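Putative sugar binding protein (PDB 6GT9) binds galactose in the cleft between its two lobes and probably serves as the sugar-recognising part of a three-component sensing system for galactan use. Local coordinates at residues A[89-95]-A[114-120]; A[193-197]-A[221-227]; A[229-233]-A[255-261]; A[262-268]-A[295-301]. One frame throughout, in Å; residues are numbered along the deposited sequence.

Interaction 1. Residues A[89-95]-A[114-120]; sequences DGIITQG and PVVTIDT. With GAL (beta-D-galactopyranose), chain E.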
# COMPACT_ATOMS: atom_id res chain seq x y z
N ASP A 89 -16.77 17.55 5.53
CA ASP A 89 -17.85 16.98 4.72
C ASP A 89 -17.59 15.53 4.31
O ASP A 89 -18.53 14.84 3.91
CB ASP A 89 -18.07 17.86 3.49
CG ASP A 89 -18.38 19.29 3.87
OD1 ASP A 89 -19.45 19.51 4.44
OD2 ASP A 89 -17.52 20.19 3.66
N GLY A 90 -16.36 15.06 4.42
CA GLY A 90 -16.07 13.67 4.11
C GLY A 90 -14.64 13.36 4.51
O GLY A 90 -13.81 14.27 4.56
N ILE A 91 -14.35 12.09 4.81
CA ILE A 91 -13.04 11.66 5.28
C ILE A 91 -12.62 10.45 4.45
O ILE A 91 -13.40 9.50 4.30
CB ILE A 91 -13.06 11.33 6.78
CG1 ILE A 91 -13.34 12.60 7.60
CG2 ILE A 91 -11.75 10.70 7.21
CD1 ILE A 91 -13.48 12.39 9.09
N ILE A 92 -11.43 10.51 3.88
CA ILE A 92 -10.87 9.45 3.06
C ILE A 92 -9.63 8.93 3.76
O ILE A 92 -8.72 9.71 4.08
CB ILE A 92 -10.53 9.96 1.64
CG1 ILE A 92 -11.76 10.61 1.01
CG2 ILE A 92 -9.97 8.81 0.77
CD1 ILE A 92 -11.45 11.53 -0.17
N THR A 93 -9.59 7.62 4.00
CA THR A 93 -8.54 7.03 4.83
C THR A 93 -8.42 5.54 4.53
O THR A 93 -9.37 4.90 4.09
CB THR A 93 -8.84 7.21 6.32
OG1 THR A 93 -7.79 6.61 7.09
CG2 THR A 93 -10.15 6.52 6.65
N GLN A 94 -7.25 4.99 4.83
CA GLN A 94 -7.13 3.54 4.92
C GLN A 94 -7.95 3.03 6.10
O GLN A 94 -8.07 3.69 7.13
CB GLN A 94 -5.68 3.13 5.15
CG GLN A 94 -4.72 3.35 4.01
CD GLN A 94 -3.30 3.40 4.54
OE1 GLN A 94 -2.98 4.26 5.35
NE2 GLN A 94 -2.45 2.44 4.13
N GLY A 95 -8.54 1.85 5.92
CA GLY A 95 -9.01 1.11 7.08
C GLY A 95 -7.85 0.29 7.56
O GLY A 95 -7.80 -0.92 7.30
N PRO A 114 -19.58 11.02 5.78
CA PRO A 114 -19.31 9.81 4.99
C PRO A 114 -17.82 9.48 4.96
O PRO A 114 -16.97 10.37 4.95
CB PRO A 114 -19.82 10.18 3.59
CG PRO A 114 -19.74 11.67 3.54
CD PRO A 114 -20.02 12.15 4.94
N VAL A 115 -17.52 8.18 4.93
CA VAL A 115 -16.14 7.71 4.91
C VAL A 115 -15.94 6.88 3.65
O VAL A 115 -16.73 5.98 3.36
CB VAL A 115 -15.80 6.89 6.17
CG1 VAL A 115 -14.41 6.22 6.04
CG2 VAL A 115 -15.82 7.80 7.41
N VAL A 116 -14.90 7.22 2.89
CA VAL A 116 -14.43 6.41 1.77
C VAL A 116 -13.08 5.85 2.17
O VAL A 116 -12.19 6.60 2.58
CB VAL A 116 -14.34 7.23 0.47
CG1 VAL A 116 -13.63 6.42 -0.63
CG2 VAL A 116 -15.75 7.64 -0.02
N THR A 117 -12.93 4.53 2.07
CA THR A 117 -11.62 3.95 2.31
C THR A 117 -10.82 3.95 1.02
O THR A 117 -11.37 3.85 -0.08
CB THR A 117 -11.74 2.53 2.87
OG1 THR A 117 -12.64 1.75 2.07
CG2 THR A 117 -12.28 2.60 4.28
N ILE A 118 -9.50 4.07 1.16
CA ILE A 118 -8.57 4.17 0.04
C ILE A 118 -7.37 3.29 0.35
O ILE A 118 -6.93 3.22 1.51
CB ILE A 118 -8.17 5.64 -0.21
CG1 ILE A 118 -7.26 5.77 -1.43
CG2 ILE A 118 -7.51 6.28 1.04
CD1 ILE A 118 -7.11 7.20 -1.89
N ASP A 119 -6.87 2.58 -0.67
CA ASP A 119 -5.60 1.84 -0.61
C ASP A 119 -5.69 0.58 0.25
O ASP A 119 -5.13 -0.45 -0.10
CB ASP A 119 -4.46 2.77 -0.12
CG ASP A 119 -3.15 2.03 0.13
OD1 ASP A 119 -2.94 1.56 1.27
OD2 ASP A 119 -2.32 1.94 -0.81
N THR A 120 -6.39 0.66 1.38
CA THR A 120 -6.60 -0.46 2.29
C THR A 120 -8.05 -0.41 2.74
O THR A 120 -8.50 0.63 3.24
CB THR A 120 -5.66 -0.36 3.52
OG1 THR A 120 -4.30 -0.21 3.10
CG2 THR A 120 -5.82 -1.58 4.43
C1 GAL E . 2.35 0.81 -0.62
C2 GAL E . 1.05 0.83 0.16
C3 GAL E . 0.86 2.15 0.93
C4 GAL E . 2.05 2.40 1.84
C5 GAL E . 3.35 2.29 1.05
C6 GAL E . 4.59 2.36 1.95
O1 GAL E . 2.49 -0.42 -1.28
O2 GAL E . -0.08 0.66 -0.72
O3 GAL E . -0.25 2.05 1.77
O4 GAL E . 2.07 1.45 2.91
O5 GAL E . 3.46 1.03 0.28
O6 GAL E . 5.74 2.63 1.19
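A beta-alpha-beta unit supplies this contact: I91, I92 and T93 pair in parallel with V115, V116 and T117, helix 98-110 forms the crossover, and the strands' C-terminal ends open onto the galactose site. The ladder starts at I91 N, 3.1 Å from P114 O, and runs on through V116 N to I91 O and T93 N to V116 O. I118 N to T93 O ends the strand pairing, and beyond it G95 N donates to T120 O at 2.9 Å. Beta-branched residues suit these extended backbones; I92 holds CG2 anti to its backbone N, and this methyl lies 3.5 Å from I118 CG2. Beyond the strands the polar residues take over. The Q94 and D119 side chains lie side by side with amide and carboxylate planes 66° apart, NE2 being 3.0 Å from OD1, while T120 OG1 donates to the same oxygen at 2.9 Å. The two donors arrive on opposite faces of the carboxylate plane, which fixes its rotation. D119 OD2 is thereby held 2.6 Å from galactose O2, which donates to it, and OD1 lies 2.8 Å from galactose O3. With an alanine here, galactose O2 would probably lose its acceptor, and the Q94 amide and T120 hydroxyl would lose a shared mate. Q94 NE2 also donates to E38, another galactose-binding residue. On its other side strand 90-93 continues the sheet, I92 bonding to V34 and V36 of strand 32-36. I91 and T93 pack on L80 of helix 73-85, whereas I118 packs on W45 and V48 of helix 43-59.

Interaction 2. Residues A[193-197]-A[221-227]; sequences SHITR and SALDAIG. With GAL (beta-D-galactopyranose), chain E; SO4 (sulfate ion), chain F.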
# COMPACT_ATOMS: atom_id res chain seq x y z
N SER A 193 9.37 -3.59 8.06
CA SER A 193 10.19 -2.46 7.67
C SER A 193 9.68 -1.12 8.21
O SER A 193 10.40 -0.12 8.11
CB SER A 193 10.27 -2.37 6.14
OG SER A 193 8.99 -2.00 5.61
N HIS A 194 8.46 -1.07 8.74
CA HIS A 194 7.83 0.19 9.14
C HIS A 194 7.90 1.22 8.02
O HIS A 194 8.09 2.42 8.25
CB HIS A 194 8.43 0.69 10.45
CG HIS A 194 8.24 -0.28 11.57
ND1 HIS A 194 9.26 -1.09 12.03
CD2 HIS A 194 7.13 -0.65 12.24
CE1 HIS A 194 8.79 -1.88 12.98
NE2 HIS A 194 7.50 -1.64 13.12
N ILE A 195 7.69 0.73 6.79
CA ILE A 195 7.65 1.46 5.52
C ILE A 195 8.74 2.51 5.35
O ILE A 195 8.51 3.55 4.72
CB ILE A 195 6.25 2.07 5.27
CG1 ILE A 195 5.89 3.17 6.28
CG2 ILE A 195 5.17 0.99 5.27
CD1 ILE A 195 4.64 3.92 5.84
N THR A 196 9.95 2.24 5.84
CA THR A 196 11.08 3.10 5.53
C THR A 196 12.11 2.31 4.75
O THR A 196 12.21 1.09 4.89
CB THR A 196 11.72 3.70 6.79
OG1 THR A 196 12.50 2.71 7.47
CG2 THR A 196 10.64 4.25 7.75
N ARG A 197 12.88 3.02 3.92
CA ARG A 197 13.97 2.36 3.19
C ARG A 197 14.99 1.79 4.16
O ARG A 197 15.55 0.71 3.94
CB ARG A 197 14.67 3.33 2.25
CG ARG A 197 13.86 3.79 1.08
CD ARG A 197 14.65 4.79 0.29
NE ARG A 197 13.81 5.53 -0.65
CZ ARG A 197 12.95 6.49 -0.30
NH1 ARG A 197 12.80 6.83 0.98
NH2 ARG A 197 12.24 7.11 -1.23
N SER A 221 5.47 -3.53 0.41
CA SER A 221 5.13 -2.11 0.39
C SER A 221 6.18 -1.38 -0.42
O SER A 221 7.20 -1.95 -0.81
CB SER A 221 4.98 -1.55 1.81
OG SER A 221 6.22 -1.49 2.50
N ALA A 222 5.94 -0.08 -0.66
CA ALA A 222 6.56 0.60 -1.80
C ALA A 222 8.07 0.75 -1.70
O ALA A 222 8.73 0.89 -2.74
CB ALA A 222 5.93 1.97 -2.00
N LEU A 223 8.64 0.74 -0.50
CA LEU A 223 10.07 0.97 -0.32
C LEU A 223 10.84 -0.29 0.06
O LEU A 223 12.07 -0.24 0.19
CB LEU A 223 10.29 2.06 0.75
CG LEU A 223 9.58 3.38 0.42
CD1 LEU A 223 9.61 4.35 1.60
CD2 LEU A 223 10.19 4.02 -0.83
N ASP A 224 10.15 -1.42 0.25
CA ASP A 224 10.80 -2.61 0.77
C ASP A 224 11.85 -3.15 -0.20
O ASP A 224 13.00 -3.41 0.19
CB ASP A 224 9.76 -3.68 1.07
CG ASP A 224 8.83 -3.27 2.18
OD1 ASP A 224 9.29 -2.56 3.09
OD2 ASP A 224 7.66 -3.69 2.15
N ALA A 225 11.47 -3.34 -1.46
CA ALA A 225 12.41 -3.93 -2.42
C ALA A 225 13.57 -2.99 -2.71
O ALA A 225 14.67 -3.43 -3.06
CB ALA A 225 11.68 -4.30 -3.71
N ILE A 226 13.34 -1.68 -2.54
CA ILE A 226 14.44 -0.73 -2.63
C ILE A 226 15.44 -0.96 -1.51
O ILE A 226 16.65 -0.97 -1.73
CB ILE A 226 13.89 0.71 -2.62
CG1 ILE A 226 13.14 0.98 -3.93
CG2 ILE A 226 15.02 1.72 -2.39
CD1 ILE A 226 12.20 2.18 -3.84
N GLY A 227 14.94 -1.17 -0.29
CA GLY A 227 15.83 -1.48 0.82
C GLY A 227 16.60 -2.77 0.60
O GLY A 227 17.80 -2.85 0.85
C1 GAL E . 2.35 0.81 -0.62
C2 GAL E . 1.05 0.83 0.16
C3 GAL E . 0.86 2.15 0.93
C4 GAL E . 2.05 2.40 1.84
C5 GAL E . 3.35 2.29 1.05
C6 GAL E . 4.59 2.36 1.95
O1 GAL E . 2.49 -0.42 -1.28
O2 GAL E . -0.08 0.66 -0.72
O3 GAL E . -0.25 2.05 1.77
O4 GAL E . 2.07 1.45 2.91
O5 GAL E . 3.46 1.03 0.28
O6 GAL E . 5.74 2.63 1.19
S SO4 F . 13.74 6.30 4.55
O1 SO4 F . 13.34 7.44 5.39
O2 SO4 F . 12.56 5.74 3.86
O3 SO4 F . 14.35 5.27 5.40
O4 SO4 F . 14.68 6.71 3.51
O HOH W 1 9.90 0.16 3.35
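The guanidinium of R197 carries L223 CD2 over the centre of one face, 3.6 Å above its plane, and meets a sulfate at its edge. A second flat group, the D224 carboxylate, takes S193 OG on the syn side of OD1 at 2.6 Å, close to its plane, whereas S221 OG comes to OD2 from well above that plane. These are loops and helix starts following strands 185-192 and 216-219 in the second alpha/beta lobe of a periplasmic-binding-protein fold, where helices 197-210 and 224-235 begin. Serine suits position 193 because its small hydroxyl, set between the backbone N and carbonyl carbon (chi1 69°), is placed within bonding distance of the aspartate. A water bonds to D224 OD1 and, weakly, to T196 O. T196 is the N-cap of helix 197-210, its OG1 accepting from Q199 N. At this helix start the sulfate, probably from the crystallisation liquor, takes R197 N at 2.7 Å and also V198 N. The arginine's far end forms salt bridges with D43 and E251. G227, lacking a side chain, lets R197 O approach its CA to 3.8 Å. Toward the sugar, A222 N donates to galactose O5 at 2.9 Å; L223 CD1 packs 3.4 Å from I195 O. I195 CG2 touches both partners, lying 3.6 Å from galactose C6 and 3.9 Å from S221 OG.

Interaction 3. Residues A[229-233]-A[255-261]; sequences AKVVE and YLQKGTI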
# COMPACT_ATOMS: atom_id res chain seq x y z
N ALA A 229 17.28 -4.24 -2.32
CA ALA A 229 18.20 -4.15 -3.45
C ALA A 229 19.50 -3.46 -3.05
O ALA A 229 20.58 -3.85 -3.49
CB ALA A 229 17.54 -3.42 -4.61
N LYS A 230 19.40 -2.41 -2.22
CA LYS A 230 20.61 -1.76 -1.74
C LYS A 230 21.52 -2.74 -1.02
O LYS A 230 22.74 -2.73 -1.22
CB LYS A 230 20.25 -0.59 -0.82
CG LYS A 230 21.44 0.02 -0.09
CD LYS A 230 21.00 0.70 1.22
CE LYS A 230 22.14 1.47 1.88
NZ LYS A 230 22.47 2.72 1.14
N VAL A 231 20.95 -3.60 -0.17
CA VAL A 231 21.77 -4.54 0.58
C VAL A 231 22.33 -5.62 -0.34
O VAL A 231 23.51 -5.99 -0.24
CB VAL A 231 20.94 -5.13 1.74
CG1 VAL A 231 21.68 -6.28 2.41
CG2 VAL A 231 20.65 -4.05 2.76
N VAL A 232 21.52 -6.12 -1.27
CA VAL A 232 21.97 -7.15 -2.20
C VAL A 232 23.14 -6.63 -3.03
O VAL A 232 24.14 -7.33 -3.24
CB VAL A 232 20.80 -7.62 -3.08
CG1 VAL A 232 21.29 -8.48 -4.26
CG2 VAL A 232 19.80 -8.39 -2.25
N GLU A 233 23.04 -5.39 -3.51
CA GLU A 233 24.10 -4.85 -4.36
C GLU A 233 25.38 -4.61 -3.58
O GLU A 233 26.47 -4.69 -4.16
CB GLU A 233 23.63 -3.56 -5.03
CG GLU A 233 22.64 -3.79 -6.15
CD GLU A 233 22.45 -2.58 -7.06
OE1 GLU A 233 21.75 -2.72 -8.09
OE2 GLU A 233 22.99 -1.50 -6.74
N TYR A 255 16.11 -0.03 -10.43
CA TYR A 255 16.64 -1.34 -10.06
C TYR A 255 16.13 -2.45 -10.98
O TYR A 255 16.87 -3.40 -11.29
CB TYR A 255 16.27 -1.65 -8.61
CG TYR A 255 17.18 -1.07 -7.55
CD1 TYR A 255 18.56 -1.29 -7.59
CD2 TYR A 255 16.67 -0.32 -6.50
CE1 TYR A 255 19.39 -0.78 -6.61
CE2 TYR A 255 17.49 0.20 -5.51
CZ TYR A 255 18.85 -0.04 -5.57
OH TYR A 255 19.67 0.48 -4.60
N LEU A 256 14.86 -2.36 -11.39
CA LEU A 256 14.32 -3.29 -12.37
C LEU A 256 15.07 -3.19 -13.68
O LEU A 256 15.37 -4.22 -14.31
CB LEU A 256 12.84 -2.98 -12.57
CG LEU A 256 11.81 -3.97 -13.09
CD1 LEU A 256 11.80 -5.24 -12.25
CD2 LEU A 256 10.46 -3.29 -13.04
N GLN A 257 15.40 -1.97 -14.11
CA GLN A 257 16.18 -1.80 -15.33
C GLN A 257 17.59 -2.38 -15.16
O GLN A 257 18.13 -2.99 -16.09
CB GLN A 257 16.24 -0.32 -15.71
CG GLN A 257 17.01 -0.02 -16.98
CD GLN A 257 16.32 -0.51 -18.25
OE1 GLN A 257 16.98 -0.96 -19.19
NE2 GLN A 257 14.99 -0.42 -18.28
N LYS A 258 18.18 -2.20 -13.98
CA LYS A 258 19.51 -2.74 -13.70
C LYS A 258 19.52 -4.25 -13.53
O LYS A 258 20.60 -4.84 -13.54
CB LYS A 258 20.08 -2.10 -12.43
CG LYS A 258 20.75 -0.76 -12.65
CD LYS A 258 20.91 0.02 -11.35
CE LYS A 258 22.26 -0.21 -10.68
NZ LYS A 258 22.49 -1.64 -10.34
N GLY A 259 18.35 -4.87 -13.38
CA GLY A 259 18.28 -6.30 -13.14
C GLY A 259 18.36 -6.71 -11.69
O GLY A 259 18.16 -7.89 -11.38
N THR A 260 18.64 -5.76 -10.78
CA THR A 260 18.73 -6.08 -9.36
C THR A 260 17.39 -6.56 -8.81
O THR A 260 17.32 -7.55 -8.08
CB THR A 260 19.21 -4.86 -8.59
OG1 THR A 260 20.38 -4.33 -9.22
CG2 THR A 260 19.52 -5.24 -7.16
N ILE A 261 16.30 -5.83 -9.13
CA ILE A 261 14.94 -6.27 -8.87
C ILE A 261 14.43 -7.01 -10.09
O ILE A 261 14.65 -6.59 -11.23
CB ILE A 261 14.04 -5.07 -8.51
CG1 ILE A 261 14.51 -4.48 -7.17
CG2 ILE A 261 12.57 -5.48 -8.45
CD1 ILE A 261 13.70 -3.28 -6.69
O HOH W 2 22.45 -0.10 -4.85
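The methyl of A229 sits squarely over the ring of Y255, its CB 3.5 Å from the ring centroid and only 2° off the normal, a CH-pi contact. Alanine suits this spot because its single methyl allows the ring to lie close against helix 224-235. One helical turn later, E233 reaches across with its chain extended beyond CG, which brings OE1 to the ring edge, 3.4 Å from Y255 CE1. OE1 lies near the ring plane, at the C-H rim and not over the pi face; carboxylate and ring planes are 81° apart. The same OE1 takes two donors. K258 NZ makes a salt bridge with it at 2.6 Å; the lysine gets there by bending at CG-CD (chi3 93°) and again at CD-CE, folding back instead of stretching into solvent. T260 OG1 also donates to OE1, though the modelled bond is very short and its exact length is doubtful. With its OG1 beside the backbone N, T260 turns CG2 to the apolar side, where it lies 3.7 Å from A229 CB and 3.6 Å from E233 CG. Threonine thus serves both a polar and an apolar neighbour. A water lies 2.9 Å from Y255 OH and links it to the other carboxylate oxygen, E233 OE2, though its modelled approach to OE2 is very short and of doubtful length. Between K258 and T260 the helix ends in a Schellman motif at G259, whose positive phi calls for glycine. The contact joins helices 224-235 and 250-258; behind them V232 and I261 pack on I243 of strand 242-246, while V231 faces helix 197-210.

Interaction 4. Residues A[262-268]-A[295-301]; sequences AATVVQE and TETKVIR. With GAL (beta-D-galactopyranose), chain E.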
# COMPACT_ATOMS: atom_id res chain seq x y z
N ALA A 262 13.75 -8.14 -9.87
CA ALA A 262 13.23 -8.95 -10.96
C ALA A 262 11.80 -8.60 -11.35
O ALA A 262 11.42 -8.76 -12.53
CB ALA A 262 13.28 -10.43 -10.59
N ALA A 263 10.98 -8.14 -10.41
CA ALA A 263 9.58 -7.92 -10.72
C ALA A 263 9.00 -6.97 -9.68
O ALA A 263 9.57 -6.79 -8.61
CB ALA A 263 8.79 -9.22 -10.73
N THR A 264 7.85 -6.39 -10.01
CA THR A 264 7.17 -5.59 -9.00
C THR A 264 5.68 -5.52 -9.31
O THR A 264 5.26 -5.61 -10.46
CB THR A 264 7.81 -4.19 -8.87
OG1 THR A 264 7.39 -3.59 -7.64
CG2 THR A 264 7.43 -3.28 -10.04
N VAL A 265 4.89 -5.38 -8.25
CA VAL A 265 3.43 -5.37 -8.35
C VAL A 265 2.96 -3.93 -8.55
O VAL A 265 3.26 -3.04 -7.74
CB VAL A 265 2.78 -6.00 -7.12
CG1 VAL A 265 1.25 -6.02 -7.29
CG2 VAL A 265 3.33 -7.41 -6.91
N VAL A 266 2.20 -3.70 -9.63
CA VAL A 266 1.75 -2.36 -9.96
C VAL A 266 0.54 -2.00 -9.12
O VAL A 266 -0.35 -2.83 -8.89
CB VAL A 266 1.44 -2.25 -11.46
CG1 VAL A 266 0.95 -0.84 -11.80
CG2 VAL A 266 2.67 -2.61 -12.29
N GLN A 267 0.49 -0.76 -8.65
CA GLN A 267 -0.74 -0.19 -8.12
C GLN A 267 -1.01 1.12 -8.85
O GLN A 267 -0.18 1.59 -9.63
CB GLN A 267 -0.67 0.05 -6.60
CG GLN A 267 -0.51 -1.20 -5.73
CD GLN A 267 -0.76 -0.89 -4.27
OE1 GLN A 267 -1.87 -1.05 -3.76
NE2 GLN A 267 0.28 -0.40 -3.58
N GLU A 268 -2.16 1.73 -8.58
CA GLU A 268 -2.53 2.99 -9.22
C GLU A 268 -2.81 4.04 -8.14
O GLU A 268 -3.97 4.42 -7.93
CB GLU A 268 -3.75 2.82 -10.12
CG GLU A 268 -3.62 1.73 -11.18
CD GLU A 268 -2.50 1.98 -12.19
OE1 GLU A 268 -1.96 3.12 -12.25
OE2 GLU A 268 -2.17 1.04 -12.95
N THR A 295 -8.69 -0.69 -8.24
CA THR A 295 -7.82 -0.18 -9.28
C THR A 295 -6.87 -1.29 -9.74
O THR A 295 -6.64 -2.29 -9.04
CB THR A 295 -7.06 1.05 -8.78
OG1 THR A 295 -6.46 0.79 -7.51
CG2 THR A 295 -8.04 2.24 -8.63
N GLU A 296 -6.34 -1.11 -10.95
CA GLU A 296 -5.55 -2.15 -11.63
C GLU A 296 -4.36 -2.61 -10.78
O GLU A 296 -3.70 -1.80 -10.13
CB GLU A 296 -5.04 -1.59 -12.96
CG GLU A 296 -3.98 -2.41 -13.67
CD GLU A 296 -4.58 -3.54 -14.49
OE1 GLU A 296 -5.62 -4.10 -14.07
OE2 GLU A 296 -4.02 -3.87 -15.57
N THR A 297 -4.11 -3.93 -10.78
CA THR A 297 -2.87 -4.47 -10.24
C THR A 297 -2.40 -5.60 -11.15
O THR A 297 -3.22 -6.31 -11.76
CB THR A 297 -3.01 -4.97 -8.77
OG1 THR A 297 -1.72 -5.29 -8.22
CG2 THR A 297 -3.91 -6.19 -8.67
N LYS A 298 -1.09 -5.74 -11.27
CA LYS A 298 -0.47 -6.73 -12.16
C LYS A 298 1.02 -6.74 -11.88
O LYS A 298 1.59 -5.72 -11.47
CB LYS A 298 -0.70 -6.39 -13.63
CG LYS A 298 -0.14 -5.04 -14.04
CD LYS A 298 0.02 -4.91 -15.55
CE LYS A 298 -0.34 -3.51 -16.02
NZ LYS A 298 0.04 -3.25 -17.44
N VAL A 299 1.66 -7.87 -12.11
CA VAL A 299 3.10 -7.97 -11.98
C VAL A 299 3.74 -7.53 -13.29
O VAL A 299 3.30 -7.93 -14.37
CB VAL A 299 3.53 -9.39 -11.60
CG1 VAL A 299 5.06 -9.48 -11.47
CG2 VAL A 299 2.87 -9.79 -10.29
N ILE A 300 4.74 -6.66 -13.20
CA ILE A 300 5.51 -6.27 -14.36
C ILE A 300 6.96 -6.67 -14.11
O ILE A 300 7.42 -6.80 -12.97
CB ILE A 300 5.42 -4.76 -14.67
CG1 ILE A 300 5.93 -3.95 -13.48
CG2 ILE A 300 3.97 -4.40 -15.03
CD1 ILE A 300 6.86 -2.82 -13.85
N ARG A 301 7.68 -6.86 -15.21
CA ARG A 301 9.10 -7.18 -15.20
C ARG A 301 9.81 -6.20 -16.12
O ARG A 301 9.18 -5.32 -16.72
CB ARG A 301 9.33 -8.64 -15.63
CG ARG A 301 8.64 -9.66 -14.73
CD ARG A 301 8.59 -11.05 -15.35
NE ARG A 301 8.06 -12.06 -14.43
CZ ARG A 301 6.77 -12.36 -14.32
NH1 ARG A 301 5.87 -11.73 -15.06
NH2 ARG A 301 6.37 -13.30 -13.46
C1 GAL E . 2.35 0.81 -0.62
C2 GAL E . 1.05 0.83 0.16
C3 GAL E . 0.86 2.15 0.93
C4 GAL E . 2.05 2.40 1.84
C5 GAL E . 3.35 2.29 1.05
C6 GAL E . 4.59 2.36 1.95
O1 GAL E . 2.49 -0.42 -1.28
O2 GAL E . -0.08 0.66 -0.72
O3 GAL E . -0.25 2.05 1.77
O4 GAL E . 2.07 1.45 2.91
O5 GAL E . 3.46 1.03 0.28
O6 GAL E . 5.74 2.63 1.19
O HOH W 3 11.15 -11.84 -13.31
O HOH W 4 -4.08 -0.34 -7.80
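V266 and I300 meet at the apolar centre, their side chains nearly at right angles and their CG2 methyls 3.5 Å apart. T264 CG2 joins them, 3.8 Å from I300 CG1. On the other face of the sheet A263 CB rests 3.8 Å from V299 CG1, small against branched. The strands are antiparallel: T264 and I300 form a hydrogen-bonded pair, each N 3.0 Å from the other's O, and V266 N donates to K298 O at 2.8 Å. There the regular ladder gives way to a side chain. T297 holds OG1 anti to its backbone N (chi1 -171°), and the hydroxyl donates to V266 O at 2.9 Å. A valine in its place could not donate, and V266 O would probably be left without this mate as the strands diverge. Further out a water gathers E268 N, T295 OG1 and E296 O. Q267 points the other way, its NE2 donating almost straight to galactose O2 at 3.1 Å and also to D247. An antiparallel edge strand thus closes an otherwise parallel sheet, while T295 bonds to G132 of the other lobe, consistent with the interdomain crossovers of periplasmic binding proteins.

Interactions 1, 2 and 4 converge on one galactose: interaction 1 from the first lobe, interaction 2 from the second, and interaction 4 from where the chain passes between them. Interactions 1 and 2 have centres 23 Å apart and do not touch, their nearest atoms about 7 Å apart, with the sugar between them. Interaction 1 meets interaction 4 by packing alone, D119 OD2 lying 4.2 Å from Q267 OE1. Interaction 3 stands back, the I261 side chain about 13 Å from the sugar. It shares helix 224-235 with interaction 2, where A225 CB is 3.7 Å from I261 CD1. It also adjoins interaction 4, with L256 CD2 3.7 Å from I300 CD1.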